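PDB 7BIP: luciferase-like monooxygenase, which probably acts as a luciferase-like monooxygenase, consistent with an oxygenation step in the biosynthesis of the polyketide rishirilide. Local coordinates for residues P168-P180 and G190-R202. Residues are numbered along the deposited sequence; the frame is centred on the assembly and turned at random.
Sequences PHPRILVATAKTP and GHGVMLVPSINPR
The imidazole of H191 carries the methyl CG2 of I172 on one face, 3.7 Å from the ring centroid and 13° off its normal, a CH-pi contact centred on the ring. V174 CG2 meets the same ring obliquely near CD2. I172 and H191 point the same way, and I172 holds CG2 anti to the backbone N, with CG1 beside that N (chi1 -67°); CD1, at the end of the CG1 branch, reaches H191 CE1. The pair lies at the N-terminal ends of the two strands of a beta-alpha-beta unit of the TIM barrel: strands 171-175 and 192-195, parallel neighbours in the barrel wall, joined through helix 180-188. I172 and V174 also touch helix 126-142, which places them on the outward, helix-covered face.

Four backbone hydrogen bonds zip the strands together, from G192 N to I172 O (2.8 Å) through V174 N to G192 O and M194 N to V174 O, ending with T176 N to M194 O (2.7 Å). On the opposite face L173 CB packs against M194 CG and A175 CB against M194 CB, while both L173 and M194 touch H229 of strand 228-236. L173 CD2 lies over the backbone of G192 and V193.

Further along, T176 CG2 rests against both V193 CG2 and L195 CD2, three methyls in mutual contact, tightest at 3.5 Å between T176 CG2 and L195 CD2. T176 OG1 turns instead to S182 of the crossover helix. Beyond the last direct bond the two chains part enough to admit one water, which donates to T176 O at 2.8 Å and accepts from V196 N at 2.9 Å.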
loop_
_atom_site.group_PDB
_atom_site.type_symbol
_atom_site.label_atom_id
_atom_site.label_comp_id
_atom_site.label_asym_id
_atom_site.label_seq_id
_atom_site.Cartn_x
_atom_site.Cartn_y
_atom_site.Cartn_z
ATOM N N PRO A 168 10.414 9.109 17.583
ATOM C CA PRO A 168 11.393 8.809 16.532
ATOM C C PRO A 168 10.819 8.077 15.322
ATOM O O PRO A 168 11.448 8.047 14.272
ATOM C CB PRO A 168 12.416 7.919 17.255
ATOM C CG PRO A 168 11.629 7.261 18.348
ATOM C CD PRO A 168 10.605 8.273 18.785
ATOM N N HIS A 169 9.622 7.518 15.484
ATOM C CA HIS A 169 8.968 6.681 14.488
ATOM C C HIS A 169 7.636 6.232 15.074
ATOM O O HIS A 169 7.375 6.480 16.259
ATOM C CB HIS A 169 9.858 5.488 14.101
ATOM C CG HIS A 169 10.387 4.709 15.265
ATOM N ND1 HIS A 169 9.589 3.901 16.042
ATOM C CD2 HIS A 169 11.641 4.596 15.767
ATOM C CE1 HIS A 169 10.322 3.339 16.989
ATOM N NE2 HIS A 169 11.573 3.738 16.838
ATOM N N PRO A 170 6.751 5.620 14.286
ATOM C CA PRO A 170 5.522 5.067 14.862
ATOM C C PRO A 170 5.819 4.085 15.989
ATOM O O PRO A 170 6.861 3.421 16.013
ATOM C CB PRO A 170 4.866 4.365 13.673
ATOM C CG PRO A 170 5.365 5.102 12.492
ATOM C CD PRO A 170 6.794 5.427 12.823
ATOM N N ARG A 171 4.885 4.011 16.937
ATOM C CA ARG A 171 4.951 3.006 17.993
ATOM C C ARG A 171 5.143 1.626 17.381
ATOM O O ARG A 171 4.511 1.287 16.381
ATOM C CB ARG A 171 3.663 3.029 18.821
ATOM C CG ARG A 171 3.738 2.213 20.119
ATOM C CD ARG A 171 2.374 2.140 20.807
ATOM N NE ARG A 171 1.836 3.463 21.099
ATOM C CZ ARG A 171 2.102 4.152 22.203
ATOM N NH1 ARG A 171 2.910 3.638 23.123
ATOM N NH2 ARG A 171 1.564 5.353 22.385
ATOM N N ILE A 172 6.024 0.827 17.985
ATOM C CA ILE A 172 6.269 -0.546 17.553
ATOM C C ILE A 172 5.651 -1.483 18.584
ATOM O O ILE A 172 5.943 -1.376 19.779
ATOM C CB ILE A 172 7.775 -0.830 17.392
ATOM C CG1 ILE A 172 8.368 -0.028 16.227
ATOM C CG2 ILE A 172 8.034 -2.329 17.161
ATOM C CD1 ILE A 172 9.900 -0.156 16.134
ATOM N N LEU A 173 4.794 -2.394 18.126
ATOM C CA LEU A 173 4.245 -3.435 18.984
ATOM C C LEU A 173 4.605 -4.797 18.413
ATOM O O LEU A 173 4.622 -4.981 17.193
ATOM C CB LEU A 173 2.721 -3.311 19.120
ATOM C CG LEU A 173 2.282 -1.928 19.590
ATOM C CD1 LEU A 173 1.811 -1.126 18.390
ATOM C CD2 LEU A 173 1.193 -2.040 20.651
ATOM N N VAL A 174 4.890 -5.752 19.292
ATOM C CA VAL A 174 5.289 -7.096 18.888
ATOM C C VAL A 174 4.192 -8.057 19.314
ATOM O O VAL A 174 3.831 -8.118 20.496
ATOM C CB VAL A 174 6.645 -7.487 19.495
ATOM C CG1 VAL A 174 6.918 -8.961 19.261
ATOM C CG2 VAL A 174 7.740 -6.626 18.875
ATOM N N ALA A 175 3.657 -8.801 18.353
ATOM C CA ALA A 175 2.569 -9.721 18.644
ATOM C C ALA A 175 3.130 -10.998 19.241
ATOM O O ALA A 175 4.094 -11.567 18.722
ATOM C CB ALA A 175 1.769 -10.037 17.382
ATOM N N THR A 176 2.544 -11.442 20.347
ATOM C CA THR A 176 2.903 -12.742 20.892
ATOM C C THR A 176 1.637 -13.469 21.319
ATOM O O THR A 176 0.865 -12.972 22.148
ATOM C CB THR A 176 3.920 -12.620 22.041
ATOM O OG1 THR A 176 4.308 -13.930 22.478
ATOM C CG2 THR A 176 3.390 -11.803 23.217
ATOM N N ALA A 177 1.388 -14.601 20.659
ATOM C CA ALA A 177 0.499 -15.645 21.144
ATOM C C ALA A 177 1.271 -16.839 21.665
ATOM O O ALA A 177 0.662 -17.788 22.170
ATOM C CB ALA A 177 -0.433 -16.117 20.024
ATOM N N LYS A 178 2.596 -16.794 21.568
ATOM C CA LYS A 178 3.448 -17.973 21.513
ATOM C C LYS A 178 4.027 -18.320 22.873
ATOM O O LYS A 178 3.762 -19.386 23.434
ATOM C CB LYS A 178 4.631 -17.708 20.549
ATOM C CG LYS A 178 4.288 -17.114 19.193
ATOM C CD LYS A 178 4.642 -15.635 19.122
ATOM C CE LYS A 178 4.066 -15.067 17.850
ATOM N NZ LYS A 178 2.812 -15.808 17.589
ATOM N N THR A 179 4.871 -17.423 23.369
ATOM C CA THR A 179 5.855 -17.575 24.419
ATOM C C THR A 179 5.879 -16.299 25.249
ATOM O O THR A 179 6.050 -15.211 24.685
ATOM C CB THR A 179 7.248 -17.813 23.819
ATOM O OG1 THR A 179 7.742 -16.555 23.313
ATOM C CG2 THR A 179 7.207 -18.828 22.680
ATOM N N PRO A 180 5.698 -16.370 26.569
ATOM C CA PRO A 180 5.876 -15.159 27.384
ATOM C C PRO A 180 7.276 -14.567 27.287
ATOM O O PRO A 180 7.443 -13.376 27.570
ATOM C CB PRO A 180 5.557 -15.647 28.800
ATOM C CG PRO A 180 4.641 -16.808 28.593
ATOM C CD PRO A 180 5.144 -17.491 27.351
ATOM N N GLY A 190 11.802 -1.849 24.560
ATOM C CA GLY A 190 10.915 -0.704 24.605
ATOM C C GLY A 190 9.693 -0.820 23.726
ATOM O O GLY A 190 9.020 0.192 23.485
ATOM N N HIS A 191 9.381 -2.017 23.242
ATOM C CA HIS A 191 8.256 -2.187 22.332
ATOM C C HIS A 191 6.963 -2.431 23.102
ATOM O O HIS A 191 6.962 -2.866 24.257
ATOM C CB HIS A 191 8.498 -3.355 21.372
ATOM C CG HIS A 191 9.696 -3.183 20.494
ATOM N ND1 HIS A 191 10.168 -1.946 20.111
ATOM C CD2 HIS A 191 10.510 -4.096 19.911
ATOM C CE1 HIS A 191 11.223 -2.104 19.329
ATOM N NE2 HIS A 191 11.446 -3.400 19.188
ATOM N N GLY A 192 5.851 -2.158 22.432
ATOM C CA GLY A 192 4.562 -2.607 22.907
ATOM C C GLY A 192 4.365 -4.081 22.622
ATOM O O GLY A 192 5.214 -4.757 22.047
ATOM N N VAL A 193 3.210 -4.596 23.030
ATOM C CA VAL A 193 2.934 -6.019 22.892
ATOM C C VAL A 193 1.483 -6.222 22.457
ATOM O O VAL A 193 0.592 -5.433 22.790
ATOM C CB VAL A 193 3.279 -6.767 24.212
ATOM C CG1 VAL A 193 2.247 -6.501 25.312
ATOM C CG2 VAL A 193 3.468 -8.244 23.969
ATOM N N MET A 194 1.256 -7.264 21.656
ATOM C CA MET A 194 -0.088 -7.665 21.254
ATOM C C MET A 194 -0.309 -9.094 21.728
ATOM O O MET A 194 0.449 -9.993 21.359
ATOM C CB MET A 194 -0.276 -7.539 19.737
ATOM C CG MET A 194 0.390 -6.292 19.146
ATOM S SD MET A 194 0.166 -6.151 17.360
ATOM C CE MET A 194 -1.291 -5.119 17.341
ATOM N N LEU A 195 -1.324 -9.294 22.565
ATOM C CA LEU A 195 -1.612 -10.591 23.157
ATOM C C LEU A 195 -2.895 -11.163 22.566
ATOM O O LEU A 195 -3.676 -10.462 21.916
ATOM C CB LEU A 195 -1.727 -10.481 24.685
ATOM C CG LEU A 195 -0.559 -9.816 25.423
ATOM C CD1 LEU A 195 -0.712 -9.988 26.933
ATOM C CD2 LEU A 195 0.762 -10.391 24.964
ATOM N N VAL A 196 -3.113 -12.454 22.815
ATOM C CA VAL A 196 -4.220 -13.179 22.185
ATOM C C VAL A 196 -5.068 -13.853 23.256
ATOM O O VAL A 196 -4.929 -15.061 23.510
ATOM C CB VAL A 196 -3.699 -14.190 21.153
ATOM C CG1 VAL A 196 -4.859 -14.819 20.382
ATOM C CG2 VAL A 196 -2.742 -13.488 20.189
ATOM N N PRO A 197 -5.963 -13.110 23.911
ATOM C CA PRO A 197 -6.731 -13.701 25.019
ATOM C C PRO A 197 -7.743 -14.726 24.566
ATOM O O PRO A 197 -8.166 -15.556 25.380
ATOM C CB PRO A 197 -7.425 -12.485 25.645
ATOM C CG PRO A 197 -7.533 -11.512 24.514
ATOM C CD PRO A 197 -6.255 -11.681 23.739
ATOM N N SER A 198 -8.144 -14.702 23.299
ATOM C CA SER A 198 -9.208 -15.580 22.835
ATOM C C SER A 198 -8.766 -17.032 22.712
ATOM O O SER A 198 -9.623 -17.909 22.563
ATOM C CB SER A 198 -9.746 -15.074 21.498
ATOM O OG SER A 198 -8.766 -15.176 20.484
ATOM N N ILE A 199 -7.466 -17.311 22.790
ATOM C CA ILE A 199 -6.975 -18.684 22.714
ATOM C C ILE A 199 -6.261 -19.059 24.005
ATOM O O ILE A 199 -6.137 -20.243 24.333
ATOM C CB ILE A 199 -6.046 -18.876 21.500
ATOM C CG1 ILE A 199 -4.729 -18.130 21.712
ATOM C CG2 ILE A 199 -6.732 -18.411 20.225
ATOM C CD1 ILE A 199 -3.613 -18.578 20.800
ATOM N N ASN A 200 -5.795 -18.074 24.738
ATOM C CA ASN A 200 -5.004 -18.400 25.913
ATOM C C ASN A 200 -5.841 -18.308 27.184
ATOM O O ASN A 200 -6.791 -17.524 27.253
ATOM C CB ASN A 200 -3.797 -17.463 26.029
ATOM C CG ASN A 200 -2.751 -17.720 24.958
ATOM O OD1 ASN A 200 -2.178 -16.788 24.393
ATOM N ND2 ASN A 200 -2.498 -18.994 24.677
ATOM N N PRO A 201 -5.518 -19.104 28.205
ATOM C CA PRO A 201 -6.241 -18.994 29.478
ATOM C C PRO A 201 -6.010 -17.638 30.126
ATOM O O PRO A 201 -4.970 -17.005 29.940
ATOM C CB PRO A 201 -5.650 -20.126 30.328
ATOM C CG PRO A 201 -4.984 -21.043 29.361
ATOM C CD PRO A 201 -4.516 -20.183 28.230
ATOM N N ARG A 202 -7.008 -17.201 30.896
ATOM C CA ARG A 202 -6.948 -15.908 31.571
ATOM C C ARG A 202 -5.666 -15.751 32.380
ATOM O O ARG A 202 -4.963 -14.739 32.275
ATOM C CB ARG A 202 -8.174 -15.756 32.474
ATOM C CG ARG A 202 -8.241 -14.449 33.229
ATOM C CD ARG A 202 -8.668 -14.681 34.667
ATOM N NE ARG A 202 -10.103 -14.928 34.770
ATOM C CZ ARG A 202 -10.665 -15.769 35.631
ATOM N NH1 ARG A 202 -9.914 -16.446 36.491
ATOM N NH2 ARG A 202 -11.983 -15.924 35.643
HETATM O O HOH W 1 -0.970 -13.916 24.112
#